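Local structure of multi-copper Oxidase CueO (Ochrobactrum, 6EVG) at residues S47-S52 with G207-E212; G61-P66 with V174-R179. The protein oxidises lignin model compounds and lignosulfonate as a laccase-like multicopper enzyme, probably passing the electrons to dioxygen. All blocks are in the same frame, centred on the assembly; numbering follows the deposited sequence.

Contact 1: residues S47-S52 with G207-E212; sequences SFEEGS and GIVSPE
Phe48 meets Ile208 and Val209 mainly through its carbonyl, and Gly207 through its ring and CA. The amide of Val209 donates to the carbonyl of Phe48, with N to O 2.9 Å. The bond is nearly straight at the hydrogen, 174°, and lies in the carbonyl plane. Two weaker contacts accompany it. Ile208 CA sits 3.4 Å from Phe48 O, and Phe48 CA sits 3.6 Å from Gly207 O, each as a CA-H...O contact. A water also bridges the two segments, lying 3.2 Å from Phe48 O and 2.7 Å from Val209 O.

The ring of Phe48 runs on past the glycine, where CD1 comes to 3.3 Å from Gly207 O. With CG beside the backbone N (chi1 -60°), the ring is carried to Gly207, while CB stays by Val209 CG2. The CB of Val209 also lies beside Glu49 OE1, and the two side chains run alongside in the same sense. On the other flank Ile208 reaches back through its CD1, 3.7 Å from Ser47 O.

The multicopper oxidase fold is built of cupredoxin-like domains, and this contact joins two parts of it. The loop between strands 36-46 and 54-59 meets the short edge strand 208-209 of a seven-stranded sheet. In that loop, Glu49 to Ser52 form a type II beta turn, closed by Ser52 N to Glu49 O.

Further out, His46 NE2 is hydrogen-bonded to Gly207 O, so this carbonyl has a conventional partner. The rings of His46 and Tyr63 both pack edge-to-face with Phe48, and Ile204 touches it from strand 202-205. An alanine in place of Phe48 would probably open a gap beside Gly207 and leave His46 and Tyr63 without the ring they both pack against.

Contact 2: residues G61-P66 with V174-R179; sequences GAYLGP and VLQDRR
Tyr63 donates its hydroxyl proton to Gln176 OE1, with OH to OE1 2.7 Å. The bond is short, but the hydroxyl stands above the amide carbonyl plane, 50° out of it. Ring and amide planes are turned 59° apart. The two side chains reach toward each other from their own segments, and OE1 lies at the edge of the ring, near its plane. CG of Tyr63 stands anti to the backbone N (chi1 -169°), which sends the ring across to the strand. The chain of Gln176 is extended beyond CG and brings its amide up to the hydroxyl. Gln176 NE2 is taken by Gly227 O, which helps fix which way round the amide sits.

The hydroxyl has a second partner. A water in the plane of the ring donates to Tyr63 OH at 2.8 Å and accepts from Arg178 NH1 at 2.9 Å. Tyrosine and arginine are thus linked through water, while Arg178 NH2 bonds to Val180 O.

Leu64 adds the apolar side of the contact. Its CD2 packs against Val174 CG1 at 4.0 Å, the two side chains running antiparallel alongside one another. Leu64 CD1 lies 4.2 Å from Gln176 OE1.

The loop between strands 54-59 and 67-71 therefore rests on strand 170-178. Ile204 of the adjoining strand 202-205 touches Tyr63, Gln176 and Arg178, and His46 stacks on the Tyr63 ring.

Contacts 1 and 2 have centres 11 Å apart and touch directly. Phe48 CZ lies 3.3 Å from Arg178 CZ, and Tyr63 CE2 lies 3.7 Å from Gly207 CA. Along the chain the order is 47-52, 61-66, 174-179, 207-212, so contact 2 falls wholly between the two halves of contact 1. The first two segments flank strand 54-59, before and after it. The other two lie on strands 170-178 and 208-209 of one seven-stranded sheet, with 202-205 between them. The two contacts thus attach two loops that neighbour strand 54-59 in sequence to the 208-209 end of this sheet, at its outermost strand and its third.

Contact 1: residues S47-S52 with G207-E212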
# COMPACT_ATOMS: atom_id res chain seq x y z
N SER A 47 14.32 -15.86 -6.47
CA SER A 47 15.42 -15.84 -5.52
C SER A 47 15.42 -14.54 -4.71
O SER A 47 15.62 -13.44 -5.25
CB SER A 47 16.72 -15.99 -6.26
OG SER A 47 17.83 -15.87 -5.37
N PHE A 48 15.22 -14.67 -3.42
CA PHE A 48 15.31 -13.59 -2.51
C PHE A 48 16.75 -13.33 -2.04
O PHE A 48 17.09 -12.26 -1.56
CB PHE A 48 14.43 -13.82 -1.27
CG PHE A 48 12.94 -13.98 -1.58
CD1 PHE A 48 12.12 -12.89 -1.64
CD2 PHE A 48 12.39 -15.22 -1.86
CE1 PHE A 48 10.81 -13.00 -1.96
CE2 PHE A 48 11.04 -15.36 -2.18
CZ PHE A 48 10.24 -14.24 -2.23
N GLU A 49 17.57 -14.37 -2.09
CA GLU A 49 18.97 -14.28 -1.71
C GLU A 49 19.74 -15.24 -2.51
O GLU A 49 19.21 -16.25 -2.97
CB GLU A 49 19.07 -14.33 -0.26
CG GLU A 49 18.83 -15.58 0.38
CD GLU A 49 19.37 -15.59 1.83
OE1 GLU A 49 19.67 -14.53 2.49
OE2 GLU A 49 19.48 -16.71 2.31
N GLU A 50 21.01 -14.95 -2.69
CA GLU A 50 21.91 -15.78 -3.48
C GLU A 50 21.93 -17.16 -2.95
O GLU A 50 22.00 -17.33 -1.71
CB GLU A 50 23.33 -15.21 -3.44
CG GLU A 50 24.38 -15.91 -4.30
CD GLU A 50 25.54 -14.96 -4.58
OE1 GLU A 50 26.33 -14.72 -3.63
OE2 GLU A 50 25.62 -14.40 -5.71
N GLY A 51 21.73 -18.09 -3.86
CA GLY A 51 21.80 -19.50 -3.56
C GLY A 51 20.49 -20.17 -3.31
O GLY A 51 20.50 -21.36 -3.19
N SER A 52 19.39 -19.45 -3.26
CA SER A 52 18.14 -20.08 -2.94
C SER A 52 17.04 -19.51 -3.83
O SER A 52 17.20 -18.50 -4.48
CB SER A 52 17.76 -19.85 -1.50
OG SER A 52 17.80 -18.52 -1.15
N GLY A 207 12.04 -7.29 -3.35
CA GLY A 207 12.20 -8.70 -3.56
C GLY A 207 13.50 -9.33 -3.15
O GLY A 207 13.67 -10.56 -3.37
N ILE A 208 14.43 -8.68 -2.54
CA ILE A 208 15.80 -9.17 -2.17
C ILE A 208 16.11 -8.81 -0.72
O ILE A 208 15.74 -7.73 -0.22
CB ILE A 208 16.95 -8.34 -3.10
CG1 ILE A 208 16.66 -8.53 -4.57
CG2 ILE A 208 18.34 -8.64 -2.68
CD1 ILE A 208 16.68 -9.91 -4.93
N VAL A 209 16.80 -9.78 -0.09
CA VAL A 209 17.32 -9.57 1.26
C VAL A 209 18.56 -8.65 1.15
O VAL A 209 19.52 -8.93 0.45
CB VAL A 209 17.68 -10.88 1.92
CG1 VAL A 209 18.28 -10.62 3.34
CG2 VAL A 209 16.49 -11.80 2.06
N SER A 210 18.51 -7.59 1.94
CA SER A 210 19.66 -6.69 2.14
C SER A 210 20.31 -6.20 0.86
O SER A 210 21.51 -6.31 0.67
CB SER A 210 20.62 -7.35 3.11
OG SER A 210 19.94 -7.45 4.40
N PRO A 211 19.55 -5.55 -0.04
CA PRO A 211 20.16 -5.00 -1.23
C PRO A 211 20.95 -3.72 -0.94
O PRO A 211 20.82 -3.13 0.15
CB PRO A 211 18.95 -4.66 -2.11
CG PRO A 211 17.86 -4.34 -1.12
CD PRO A 211 18.11 -5.26 0.05
N GLU A 212 21.72 -3.31 -1.96
CA GLU A 212 22.48 -2.08 -1.90
C GLU A 212 22.11 -1.22 -3.10
O GLU A 212 22.11 -1.69 -4.25
CB GLU A 212 23.97 -2.37 -1.91
CG GLU A 212 24.87 -1.19 -1.64
CD GLU A 212 26.31 -1.63 -1.32
OE1 GLU A 212 26.51 -2.19 -0.20
OE2 GLU A 212 27.16 -1.45 -2.18
O HOH W 1 19.93 -10.87 -1.44

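Contact 2: residues G61-P66 with V174-R179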
# COMPACT_ATOMS: atom_id res chain seq x y z
N GLY A 61 6.33 -11.31 -14.60
CA GLY A 61 7.46 -11.96 -13.99
C GLY A 61 7.03 -12.70 -12.77
O GLY A 61 5.85 -12.78 -12.46
N ALA A 62 8.02 -13.31 -12.07
CA ALA A 62 7.72 -14.26 -11.02
C ALA A 62 7.48 -13.67 -9.65
O ALA A 62 7.06 -14.37 -8.73
CB ALA A 62 8.85 -15.27 -10.93
N TYR A 63 7.74 -12.35 -9.49
CA TYR A 63 7.60 -11.71 -8.17
C TYR A 63 7.48 -10.20 -8.38
O TYR A 63 8.19 -9.65 -9.23
CB TYR A 63 8.83 -12.04 -7.27
CG TYR A 63 8.60 -11.64 -5.84
CD1 TYR A 63 7.91 -12.45 -4.96
CD2 TYR A 63 9.03 -10.39 -5.33
CE1 TYR A 63 7.59 -12.05 -3.69
CE2 TYR A 63 8.73 -9.97 -4.05
CZ TYR A 63 7.98 -10.80 -3.21
OH TYR A 63 7.64 -10.42 -1.96
N LEU A 64 6.60 -9.55 -7.62
CA LEU A 64 6.39 -8.11 -7.78
C LEU A 64 5.97 -7.83 -9.22
O LEU A 64 5.31 -8.68 -9.82
CB LEU A 64 7.56 -7.31 -7.22
CG LEU A 64 7.45 -6.98 -5.74
CD1 LEU A 64 8.74 -6.36 -5.26
CD2 LEU A 64 6.35 -6.07 -5.33
N GLY A 65 6.25 -6.65 -9.73
CA GLY A 65 5.63 -6.20 -10.95
C GLY A 65 6.24 -4.91 -11.41
O GLY A 65 7.14 -4.36 -10.79
N PRO A 66 5.77 -4.40 -12.56
CA PRO A 66 6.27 -3.14 -13.09
C PRO A 66 5.82 -1.93 -12.27
O PRO A 66 4.86 -2.01 -11.49
CB PRO A 66 5.66 -3.08 -14.48
CG PRO A 66 4.36 -3.82 -14.32
CD PRO A 66 4.69 -4.94 -13.37
N VAL A 174 9.81 -1.15 -2.10
CA VAL A 174 8.69 -1.97 -1.62
C VAL A 174 9.23 -2.82 -0.47
O VAL A 174 10.05 -3.75 -0.67
CB VAL A 174 8.11 -2.87 -2.75
CG1 VAL A 174 6.98 -3.69 -2.20
CG2 VAL A 174 7.71 -2.01 -3.94
N LEU A 175 8.75 -2.50 0.73
CA LEU A 175 9.21 -3.14 1.96
C LEU A 175 8.31 -4.34 2.27
O LEU A 175 7.07 -4.16 2.34
CB LEU A 175 9.17 -2.16 3.12
CG LEU A 175 9.81 -0.79 2.93
CD1 LEU A 175 9.71 0.06 4.19
CD2 LEU A 175 11.29 -0.89 2.49
N GLN A 176 8.90 -5.52 2.46
CA GLN A 176 8.13 -6.72 2.78
C GLN A 176 8.92 -7.58 3.75
O GLN A 176 10.07 -7.28 4.12
CB GLN A 176 7.75 -7.51 1.53
CG GLN A 176 6.87 -6.74 0.57
CD GLN A 176 6.66 -7.45 -0.73
OE1 GLN A 176 7.64 -7.81 -1.43
NE2 GLN A 176 5.38 -7.65 -1.10
N ASP A 177 8.31 -8.67 4.21
CA ASP A 177 8.96 -9.66 5.02
C ASP A 177 8.61 -11.07 4.59
O ASP A 177 7.64 -11.28 3.85
CB ASP A 177 8.71 -9.46 6.53
CG ASP A 177 7.29 -9.61 7.03
OD1 ASP A 177 6.36 -9.57 6.22
OD2 ASP A 177 7.11 -9.76 8.30
N ARG A 178 9.44 -12.02 4.96
CA ARG A 178 9.32 -13.39 4.53
C ARG A 178 9.65 -14.34 5.70
O ARG A 178 10.67 -14.21 6.36
CB ARG A 178 10.36 -13.71 3.45
CG ARG A 178 10.19 -12.96 2.15
CD ARG A 178 8.91 -13.33 1.40
NE ARG A 178 8.91 -14.73 1.06
CZ ARG A 178 8.10 -15.25 0.14
NH1 ARG A 178 7.21 -14.51 -0.45
NH2 ARG A 178 8.24 -16.54 -0.20
N ARG A 179 8.77 -15.34 5.89
CA ARG A 179 9.08 -16.49 6.72
C ARG A 179 9.95 -17.50 5.95
O ARG A 179 10.76 -18.18 6.57
CB ARG A 179 7.80 -17.13 7.26
CG ARG A 179 7.98 -18.28 8.19
CD ARG A 179 6.74 -18.72 8.91
NE ARG A 179 6.21 -17.62 9.71
CZ ARG A 179 5.00 -17.57 10.28
NH1 ARG A 179 4.20 -18.61 10.19
NH2 ARG A 179 4.61 -16.51 10.94
O HOH W 2 6.18 -11.80 -0.05